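Long-range contacts in lactaldehyde dehydrogenase (Methanocaldococcus jannaschii, PDB 3PQA), which oxidises lactaldehyde to lactate with NAD, which it prefers over NADP, in the biosynthesis of coenzyme F420: residues E75-L80 / V93-S98; I82-P87 / S167-V172; P87-R92 / K311-P316. All blocks are in the same frame, centred on the assembly; numbering follows the deposited sequence.

Interaction 1 of 3, residues E75-L80 / V93-S98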
loop_
_atom_site.group_PDB
_atom_site.type_symbol
_atom_site.label_atom_id
_atom_site.label_comp_id
_atom_site.label_asym_id
_atom_site.label_seq_id
_atom_site.Cartn_x
_atom_site.Cartn_y
_atom_site.Cartn_z
ATOM N N GLU B 75 -35.357 -17.867 -4.388
ATOM C CA GLU B 75 -36.069 -17.880 -3.118
ATOM C C GLU B 75 -35.771 -16.634 -2.295
ATOM O O GLU B 75 -36.688 -16.014 -1.745
ATOM C CB GLU B 75 -35.723 -19.133 -2.309
ATOM C CG GLU B 75 -36.576 -19.316 -1.055
ATOM C CD GLU B 75 -36.132 -20.475 -0.174
ATOM O OE1 GLU B 75 -36.533 -20.494 1.008
ATOM O OE2 GLU B 75 -35.389 -21.369 -0.652
ATOM N N LEU B 76 -34.489 -16.270 -2.197
ATOM C CA LEU B 76 -34.114 -15.105 -1.401
ATOM C C LEU B 76 -34.638 -13.820 -2.038
ATOM O O LEU B 76 -35.087 -12.910 -1.332
ATOM C CB LEU B 76 -32.593 -15.046 -1.197
ATOM C CG LEU B 76 -31.985 -16.182 -0.361
ATOM C CD1 LEU B 76 -30.463 -16.084 -0.439
ATOM C CD2 LEU B 76 -32.454 -16.166 1.089
ATOM N N ALA B 77 -34.591 -13.755 -3.369
ATOM C CA ALA B 77 -35.130 -12.601 -4.099
ATOM C C ALA B 77 -36.627 -12.426 -3.840
ATOM O O ALA B 77 -37.091 -11.300 -3.674
ATOM C CB ALA B 77 -34.856 -12.720 -5.591
ATOM N N LYS B 78 -37.367 -13.538 -3.801
ATOM C CA LYS B 78 -38.820 -13.501 -3.537
ATOM C C LYS B 78 -39.118 -12.989 -2.136
ATOM O O LYS B 78 -40.058 -12.214 -1.934
ATOM C CB LYS B 78 -39.471 -14.883 -3.723
ATOM C CG LYS B 78 -39.364 -15.482 -5.113
ATOM C CD LYS B 78 -40.293 -14.823 -6.107
ATOM C CE LYS B 78 -40.603 -15.760 -7.266
ATOM N NZ LYS B 78 -41.327 -14.994 -8.318
ATOM N N ILE B 79 -38.310 -13.419 -1.167
ATOM C CA ILE B 79 -38.450 -12.936 0.197
ATOM C C ILE B 79 -38.260 -11.414 0.259
ATOM O O ILE B 79 -39.016 -10.729 0.941
ATOM C CB ILE B 79 -37.503 -13.664 1.180
ATOM C CG1 ILE B 79 -37.978 -15.110 1.393
ATOM C CG2 ILE B 79 -37.473 -12.934 2.533
ATOM C CD1 ILE B 79 -36.891 -16.067 1.909
ATOM N N LEU B 80 -37.265 -10.889 -0.457
ATOM C CA LEU B 80 -37.082 -9.437 -0.530
ATOM C C LEU B 80 -38.322 -8.741 -1.103
ATOM O O LEU B 80 -38.743 -7.704 -0.600
ATOM C CB LEU B 80 -35.825 -9.067 -1.331
ATOM C CG LEU B 80 -34.498 -9.438 -0.648
ATOM C CD1 LEU B 80 -33.326 -9.224 -1.614
ATOM C CD2 LEU B 80 -34.299 -8.615 0.599
ATOM N N VAL B 93 -30.777 -8.444 -8.119
ATOM C CA VAL B 93 -29.552 -7.655 -8.069
ATOM C C VAL B 93 -28.962 -7.598 -6.653
ATOM O O VAL B 93 -27.767 -7.870 -6.482
ATOM C CB VAL B 93 -29.714 -6.250 -8.728
ATOM C CG1 VAL B 93 -28.453 -5.400 -8.524
ATOM C CG2 VAL B 93 -30.013 -6.399 -10.253
ATOM N N GLU B 94 -29.781 -7.313 -5.637
ATOM C CA GLU B 94 -29.264 -7.333 -4.257
ATOM C C GLU B 94 -28.665 -8.707 -3.888
ATOM O O GLU B 94 -27.578 -8.788 -3.301
ATOM C CB GLU B 94 -30.312 -6.910 -3.207
ATOM C CG GLU B 94 -29.701 -6.871 -1.792
ATOM C CD GLU B 94 -30.653 -6.500 -0.674
ATOM O OE1 GLU B 94 -31.769 -5.994 -0.932
ATOM O OE2 GLU B 94 -30.256 -6.714 0.496
ATOM N N VAL B 95 -29.379 -9.781 -4.237
ATOM C CA VAL B 95 -28.893 -11.133 -3.928
ATOM C C VAL B 95 -27.537 -11.394 -4.598
ATOM O O VAL B 95 -26.615 -11.909 -3.952
ATOM C CB VAL B 95 -29.889 -12.260 -4.296
ATOM C CG1 VAL B 95 -29.284 -13.608 -3.929
ATOM C CG2 VAL B 95 -31.226 -12.083 -3.576
ATOM N N GLU B 96 -27.423 -11.026 -5.876
ATOM C CA GLU B 96 -26.166 -11.175 -6.619
ATOM C C GLU B 96 -25.013 -10.388 -5.956
ATOM O O GLU B 96 -23.890 -10.911 -5.822
ATOM C CB GLU B 96 -26.361 -10.773 -8.087
ATOM C CG GLU B 96 -25.230 -11.197 -9.020
ATOM C CD GLU B 96 -25.134 -12.712 -9.219
ATOM O OE1 GLU B 96 -26.172 -13.411 -9.140
ATOM O OE2 GLU B 96 -24.013 -13.205 -9.485
ATOM N N ARG B 97 -25.289 -9.163 -5.503
ATOM C CA ARG B 97 -24.283 -8.377 -4.780
ATOM C C ARG B 97 -23.808 -9.084 -3.507
ATOM O O ARG B 97 -22.611 -9.089 -3.196
ATOM C CB ARG B 97 -24.818 -7.004 -4.388
ATOM C CG ARG B 97 -25.551 -6.289 -5.470
ATOM C CD ARG B 97 -24.678 -5.368 -6.208
ATOM N NE ARG B 97 -24.583 -4.079 -5.531
ATOM C CZ ARG B 97 -24.129 -2.973 -6.117
ATOM N NH1 ARG B 97 -24.052 -1.844 -5.432
ATOM N NH2 ARG B 97 -23.759 -2.996 -7.396
ATOM N N SER B 98 -24.760 -9.642 -2.750
ATOM C CA SER B 98 -24.431 -10.312 -1.490
ATOM C C SER B 98 -23.492 -11.496 -1.691
ATOM O O SER B 98 -22.613 -11.722 -0.859
ATOM C CB SER B 98 -25.704 -10.699 -0.713
ATOM O OG SER B 98 -26.315 -11.860 -1.247
#
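The carboxylate of E94 has L80 lying over one of its faces. L80 CD1 sits there 3.6 Å from E94 OE1, and CD2 lies on the same side, farther from the group's centre. K86 NZ forms a salt bridge to OE1 and stands on the other side of the carboxylate plane. OE2 accepts two backbone N-H groups, from L144 and N145. The buried carboxylate is thus gripped at both oxygens, which probably favours its charged form. The pair belongs to two consecutive helices of the aldehyde dehydrogenase fold, 73-84 and 88-111. Their axes approach to 9.3 Å, with 127° between their N-to-C directions. E94 reaches L80 on a fully extended chain, with CG opposite its own N (chi1 -177°). The two side chains cross at about a right angle.

V95 makes the apolar half of the contact. Its CG1 lies anti to the backbone N, and this turns CG2 to the facing helix. CG2 packs 3.8 Å from A77 N and 4.0 Å from L76 CB. It also touches L80 CD1 and the methyl group of A77. One methyl group therefore meets three residues on one side of helix 73-84. The CA atoms of A77 and V95 are 6.4 Å apart, an approach that the small A77 side chain allows. I69 of helix 55-71 packs against both L76 and V95. No hydrogen bond joins the two segments. Within 93-98, S98 OG donates to V95 O at 2.7 Å, tilted 19° from the carbonyl plane.

Interaction 2 of 3, residues I82-P87 / S167-V172; sequences IDAGKP and SKAPLV. With SO4 (sulfate ion), chain G.
D83 OD2 takes the backbone N-H of L171 in a hydrogen bond of 2.8 Å and 158°, met nearly head-on to its C-O bond. A water gives OD2 a second bond, 2.7 Å from its oxygen. The same water donates to A169 O and accepts from V172 N, so it ties the carboxylate to two more backbone groups. P170 N also lies near OD2 but has no hydrogen to give. The rest of the carboxylate rests against the chain, with D83 CG 3.5 Å from A169 CA. D83 CG stands anti to its N (chi1 -172°), and this carries the acid across to the other segment. Beside it, A84 CB meets A169 CB at 3.9 Å.

The acid faces the amino-terminal end of helix 171-186. This helix is the crossover of a beta-alpha-beta unit between parallel strands 160-165 and 194-196 of the Rossmann-like NAD-binding domain. The helix end would probably stabilise the negative charge of D83. V16 of strand 14-17 packs on D83, P170 and L171.

Farther out, S167 N donates to two oxygens of a sulfate ion, O3 at 3.0 Å and O1 at 3.2 Å. H164 NE2 and G201 N bind the same ion. In related enzymes the chain after the strand equivalent to 160-165 lines the adenosine ribose of the cofactor. The K168 side chain lies about 8 Å from that of S222, a probable NAD-binding residue.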
loop_
_atom_site.group_PDB
_atom_site.type_symbol
_atom_site.label_atom_id
_atom_site.label_comp_id
_atom_site.label_asym_id
_atom_site.label_seq_id
_atom_site.Cartn_x
_atom_site.Cartn_y
_atom_site.Cartn_z
ATOM N N ILE B 82 -41.499 -9.842 -1.144
ATOM C CA ILE B 82 -42.644 -10.000 -0.255
ATOM C C ILE B 82 -42.489 -9.224 1.059
ATOM O O ILE B 82 -43.436 -8.583 1.519
ATOM C CB ILE B 82 -42.932 -11.520 -0.013
ATOM C CG1 ILE B 82 -43.430 -12.167 -1.312
ATOM C CG2 ILE B 82 -43.944 -11.737 1.110
ATOM C CD1 ILE B 82 -43.323 -13.697 -1.337
ATOM N N ASP B 83 -41.291 -9.269 1.644
ATOM C CA ASP B 83 -41.051 -8.734 2.986
ATOM C C ASP B 83 -40.623 -7.266 2.959
ATOM O O ASP B 83 -41.111 -6.459 3.750
ATOM C CB ASP B 83 -40.003 -9.616 3.698
ATOM C CG ASP B 83 -39.812 -9.279 5.171
ATOM O OD1 ASP B 83 -40.660 -8.607 5.784
ATOM O OD2 ASP B 83 -38.779 -9.719 5.734
ATOM N N ALA B 84 -39.705 -6.930 2.056
ATOM C CA ALA B 84 -39.185 -5.570 1.948
ATOM C C ALA B 84 -39.927 -4.732 0.906
ATOM O O ALA B 84 -39.687 -3.533 0.787
ATOM C CB ALA B 84 -37.665 -5.596 1.646
ATOM N N GLY B 85 -40.826 -5.364 0.156
ATOM C CA GLY B 85 -41.546 -4.673 -0.922
ATOM C C GLY B 85 -40.680 -4.315 -2.114
ATOM O O GLY B 85 -41.001 -3.401 -2.867
ATOM N N LYS B 86 -39.579 -5.044 -2.289
ATOM C CA LYS B 86 -38.584 -4.704 -3.302
ATOM C C LYS B 86 -38.922 -5.354 -4.629
ATOM O O LYS B 86 -39.027 -6.571 -4.704
ATOM C CB LYS B 86 -37.190 -5.149 -2.834
ATOM C CG LYS B 86 -36.083 -4.817 -3.841
ATOM C CD LYS B 86 -34.693 -5.030 -3.233
ATOM C CE LYS B 86 -34.467 -4.057 -2.095
ATOM N NZ LYS B 86 -33.024 -3.802 -1.832
ATOM N N PRO B 87 -39.106 -4.548 -5.695
ATOM C CA PRO B 87 -39.371 -5.148 -7.003
ATOM C C PRO B 87 -38.422 -6.304 -7.295
ATOM O O PRO B 87 -37.205 -6.211 -7.016
ATOM C CB PRO B 87 -39.156 -3.981 -7.959
ATOM C CG PRO B 87 -39.645 -2.816 -7.149
ATOM C CD PRO B 87 -39.075 -3.077 -5.781
ATOM N N SER B 167 -36.734 -5.070 12.074
ATOM C CA SER B 167 -37.999 -5.807 12.155
ATOM C C SER B 167 -38.955 -5.514 10.998
ATOM O O SER B 167 -39.966 -6.202 10.832
ATOM C CB SER B 167 -38.678 -5.511 13.486
ATOM O OG SER B 167 -37.785 -5.783 14.547
ATOM N N LYS B 168 -38.622 -4.515 10.183
ATOM C CA LYS B 168 -39.459 -4.140 9.046
ATOM C C LYS B 168 -39.282 -5.085 7.861
ATOM O O LYS B 168 -40.149 -5.169 7.000
ATOM C CB LYS B 168 -39.163 -2.703 8.636
ATOM C CG LYS B 168 -39.735 -1.692 9.599
ATOM C CD LYS B 168 -39.163 -0.319 9.342
ATOM C CE LYS B 168 -39.454 0.602 10.511
ATOM N NZ LYS B 168 -38.527 1.743 10.403
ATOM N N ALA B 169 -38.148 -5.786 7.817
ATOM C CA ALA B 169 -37.897 -6.793 6.784
ATOM C C ALA B 169 -36.877 -7.833 7.246
ATOM O O ALA B 169 -35.829 -7.971 6.636
ATOM C CB ALA B 169 -37.441 -6.133 5.465
ATOM N N PRO B 170 -37.204 -8.586 8.314
ATOM C CA PRO B 170 -36.253 -9.519 8.936
ATOM C C PRO B 170 -36.106 -10.886 8.251
ATOM O O PRO B 170 -35.144 -11.601 8.530
ATOM C CB PRO B 170 -36.844 -9.709 10.340
ATOM C CG PRO B 170 -38.326 -9.608 10.123
ATOM C CD PRO B 170 -38.526 -8.627 8.975
ATOM N N LEU B 171 -37.031 -11.253 7.365
ATOM C CA LEU B 171 -37.087 -12.657 6.918
ATOM C C LEU B 171 -35.870 -13.122 6.114
ATOM O O LEU B 171 -35.406 -14.265 6.265
ATOM C CB LEU B 171 -38.398 -12.975 6.192
ATOM C CG LEU B 171 -39.689 -12.733 6.988
ATOM C CD1 LEU B 171 -40.892 -13.184 6.177
ATOM C CD2 LEU B 171 -39.666 -13.424 8.363
ATOM N N VAL B 172 -35.323 -12.234 5.293
ATOM C CA VAL B 172 -34.148 -12.618 4.534
ATOM C C VAL B 172 -32.957 -12.817 5.478
ATOM O O VAL B 172 -32.097 -13.643 5.198
ATOM C CB VAL B 172 -33.819 -11.652 3.376
ATOM C CG1 VAL B 172 -33.048 -10.427 3.864
ATOM C CG2 VAL B 172 -33.056 -12.388 2.282
HETATM S S SO4 G . -36.657 -2.357 14.588
HETATM O O1 SO4 G . -37.266 -2.112 13.287
HETATM O O2 SO4 G . -37.683 -2.669 15.584
HETATM O O3 SO4 G . -35.752 -3.488 14.468
HETATM O O4 SO4 G . -35.928 -1.175 15.024
HETATM O O HOH W 1 -36.413 -9.714 4.454
#

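Interaction 3 of 3, residues P87-R92 / K311-P316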
loop_
_atom_site.group_PDB
_atom_site.type_symbol
_atom_site.label_atom_id
_atom_site.label_comp_id
_atom_site.label_asym_id
_atom_site.label_seq_id
_atom_site.Cartn_x
_atom_site.Cartn_y
_atom_site.Cartn_z
ATOM N N PRO B 87 -39.106 -4.548 -5.695
ATOM C CA PRO B 87 -39.371 -5.148 -7.003
ATOM C C PRO B 87 -38.422 -6.304 -7.295
ATOM O O PRO B 87 -37.205 -6.211 -7.016
ATOM C CB PRO B 87 -39.156 -3.981 -7.959
ATOM C CG PRO B 87 -39.645 -2.816 -7.149
ATOM C CD PRO B 87 -39.075 -3.077 -5.781
ATOM N N ILE B 88 -38.992 -7.395 -7.807
ATOM C CA ILE B 88 -38.260 -8.662 -7.966
ATOM C C ILE B 88 -36.958 -8.531 -8.768
ATOM O O ILE B 88 -35.941 -9.109 -8.385
ATOM C CB ILE B 88 -39.180 -9.824 -8.490
ATOM C CG1 ILE B 88 -38.452 -11.174 -8.449
ATOM C CG2 ILE B 88 -39.713 -9.525 -9.892
ATOM C CD1 ILE B 88 -38.268 -11.759 -7.051
ATOM N N LYS B 89 -36.975 -7.733 -9.838
ATOM C CA LYS B 89 -35.741 -7.477 -10.603
ATOM C C LYS B 89 -34.622 -6.839 -9.757
ATOM O O LYS B 89 -33.450 -7.207 -9.882
ATOM C CB LYS B 89 -36.042 -6.635 -11.843
ATOM C CG LYS B 89 -36.815 -7.400 -12.930
ATOM C CD LYS B 89 -36.988 -6.576 -14.211
ATOM C CE LYS B 89 -37.795 -5.302 -13.950
ATOM N NZ LYS B 89 -38.400 -4.751 -15.198
ATOM N N GLN B 90 -34.991 -5.892 -8.896
ATOM C CA GLN B 90 -34.052 -5.259 -7.965
ATOM C C GLN B 90 -33.632 -6.197 -6.836
ATOM O O GLN B 90 -32.490 -6.138 -6.356
ATOM C CB GLN B 90 -34.650 -3.980 -7.392
ATOM C CG GLN B 90 -34.866 -2.879 -8.428
ATOM C CD GLN B 90 -35.630 -1.716 -7.851
ATOM O OE1 GLN B 90 -35.334 -1.246 -6.746
ATOM N NE2 GLN B 90 -36.632 -1.240 -8.594
ATOM N N ALA B 91 -34.553 -7.060 -6.411
ATOM C CA ALA B 91 -34.249 -8.071 -5.401
ATOM C C ALA B 91 -33.146 -9.015 -5.880
ATOM O O ALA B 91 -32.239 -9.359 -5.112
ATOM C CB ALA B 91 -35.498 -8.838 -5.024
ATOM N N ARG B 92 -33.219 -9.415 -7.148
ATOM C CA ARG B 92 -32.228 -10.333 -7.731
ATOM C C ARG B 92 -30.836 -9.717 -7.729
ATOM O O ARG B 92 -29.851 -10.387 -7.385
ATOM C CB ARG B 92 -32.613 -10.762 -9.158
ATOM C CG ARG B 92 -33.880 -11.591 -9.212
ATOM C CD ARG B 92 -34.189 -12.147 -10.596
ATOM N NE ARG B 92 -35.433 -12.915 -10.531
ATOM C CZ ARG B 92 -36.566 -12.592 -11.156
ATOM N NH1 ARG B 92 -36.633 -11.535 -11.953
ATOM N NH2 ARG B 92 -37.639 -13.357 -10.996
ATOM N N LYS B 311 -42.818 -6.826 -14.218
ATOM C CA LYS B 311 -42.907 -5.538 -14.901
ATOM C C LYS B 311 -42.791 -4.325 -13.963
ATOM O O LYS B 311 -42.624 -3.193 -14.432
ATOM C CB LYS B 311 -44.210 -5.434 -15.711
ATOM C CG LYS B 311 -44.492 -6.590 -16.670
ATOM C CD LYS B 311 -45.643 -6.202 -17.603
ATOM C CE LYS B 311 -46.482 -7.397 -18.048
ATOM N NZ LYS B 311 -45.777 -8.243 -19.061
ATOM N N THR B 312 -42.890 -4.553 -12.655
ATOM C CA THR B 312 -42.948 -3.452 -11.690
ATOM C C THR B 312 -41.613 -2.703 -11.581
ATOM O O THR B 312 -40.555 -3.314 -11.398
ATOM C CB THR B 312 -43.424 -3.933 -10.305
ATOM O OG1 THR B 312 -44.801 -4.343 -10.386
ATOM C CG2 THR B 312 -43.303 -2.826 -9.271
ATOM N N ASP B 313 -41.677 -1.381 -11.714
ATOM C CA ASP B 313 -40.502 -0.524 -11.550
ATOM C C ASP B 313 -40.412 0.001 -10.129
ATOM O O ASP B 313 -39.319 0.124 -9.590
ATOM C CB ASP B 313 -40.563 0.669 -12.503
ATOM C CG ASP B 313 -40.466 0.262 -13.957
ATOM O OD1 ASP B 313 -39.542 -0.502 -14.310
ATOM O OD2 ASP B 313 -41.308 0.723 -14.748
ATOM N N VAL B 314 -41.570 0.317 -9.540
ATOM C CA VAL B 314 -41.662 0.941 -8.214
ATOM C C VAL B 314 -42.690 0.220 -7.342
ATOM O O VAL B 314 -43.881 0.180 -7.678
ATOM C CB VAL B 314 -42.072 2.447 -8.319
ATOM C CG1 VAL B 314 -42.137 3.105 -6.929
ATOM C CG2 VAL B 314 -41.121 3.193 -9.227
ATOM N N GLY B 315 -42.222 -0.353 -6.234
ATOM C CA GLY B 315 -43.110 -0.979 -5.252
ATOM C C GLY B 315 -43.495 -0.026 -4.130
ATOM O O GLY B 315 -43.246 1.187 -4.214
ATOM N N PRO B 316 -44.100 -0.562 -3.061
ATOM C CA PRO B 316 -44.553 0.286 -1.966
ATOM C C PRO B 316 -43.414 0.764 -1.051
ATOM O O PRO B 316 -42.311 0.192 -1.066
ATOM C CB PRO B 316 -45.456 -0.653 -1.177
ATOM C CG PRO B 316 -44.784 -1.995 -1.343
ATOM C CD PRO B 316 -44.298 -1.997 -2.770
HETATM O O HOH W 2 -39.774 -6.132 -10.640
HETATM O O HOH W 3 -37.495 -1.935 -13.461
HETATM O O HOH W 4 -38.173 1.180 -7.489
HETATM O O HOH W 5 -37.569 -2.964 -10.836
#
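P87 occupies the N-cap position of helix 88-111, and the irregular chain 311-316 runs past it. The nearest CA atoms are those of P87 and G315, 5.9 Å apart. The backbone of G315 brings its N to 3.7 Å from P87 CG. P87 CG also rests 3.8 Å from D313 O, while CB lies near T312 O. The proline ring thus packs mainly on peptide groups.

The loop joins helices 288-300 and 320-335 of the catalytic domain, whereas helix 88-111 belongs with the NAD-binding domain. The contact is therefore part of the seam between the two domains of the aldehyde dehydrogenase fold, and much of it is bridged by water.

Q90 NE2 donates to two waters. One, 3.1 Å from NE2, donates to D313 O at 2.6 Å. The other donates to T312 O. On the other branch of the same amide, OE1 accepts the backbone N-H of Y270, which helps to fix the amide's rotation. K89 NZ stands 4.5 Å from D313 OD1, beyond a salt bridge. A water donates to OD1 at 2.6 Å and is only weakly bonded to NZ. D313 OD2 is held by N303 N.

How the interactions relate
Segments 82-87 and 87-92, the first of interactions 2 and 3, fill most of the chain between the two segments of interaction 1; the centres are 11 to 12 Å apart. Interactions 2 and 3 share P87. The K86-E94 salt bridge, 2.7 Å from NZ to OE1, ties interaction 2 to interaction 1. I79 also joins these two, its CG2 lying 3.8 Å from L171 CB. Between interactions 1 and 3, A91 CB packs 3.2 Å from A77 O. Interaction 1 is the one nearer catalysis: the E94 side chain is about 12 Å from that of C275, the probable nucleophile. Interaction 2 probably borders the cofactor side, and interaction 3 lies away from both.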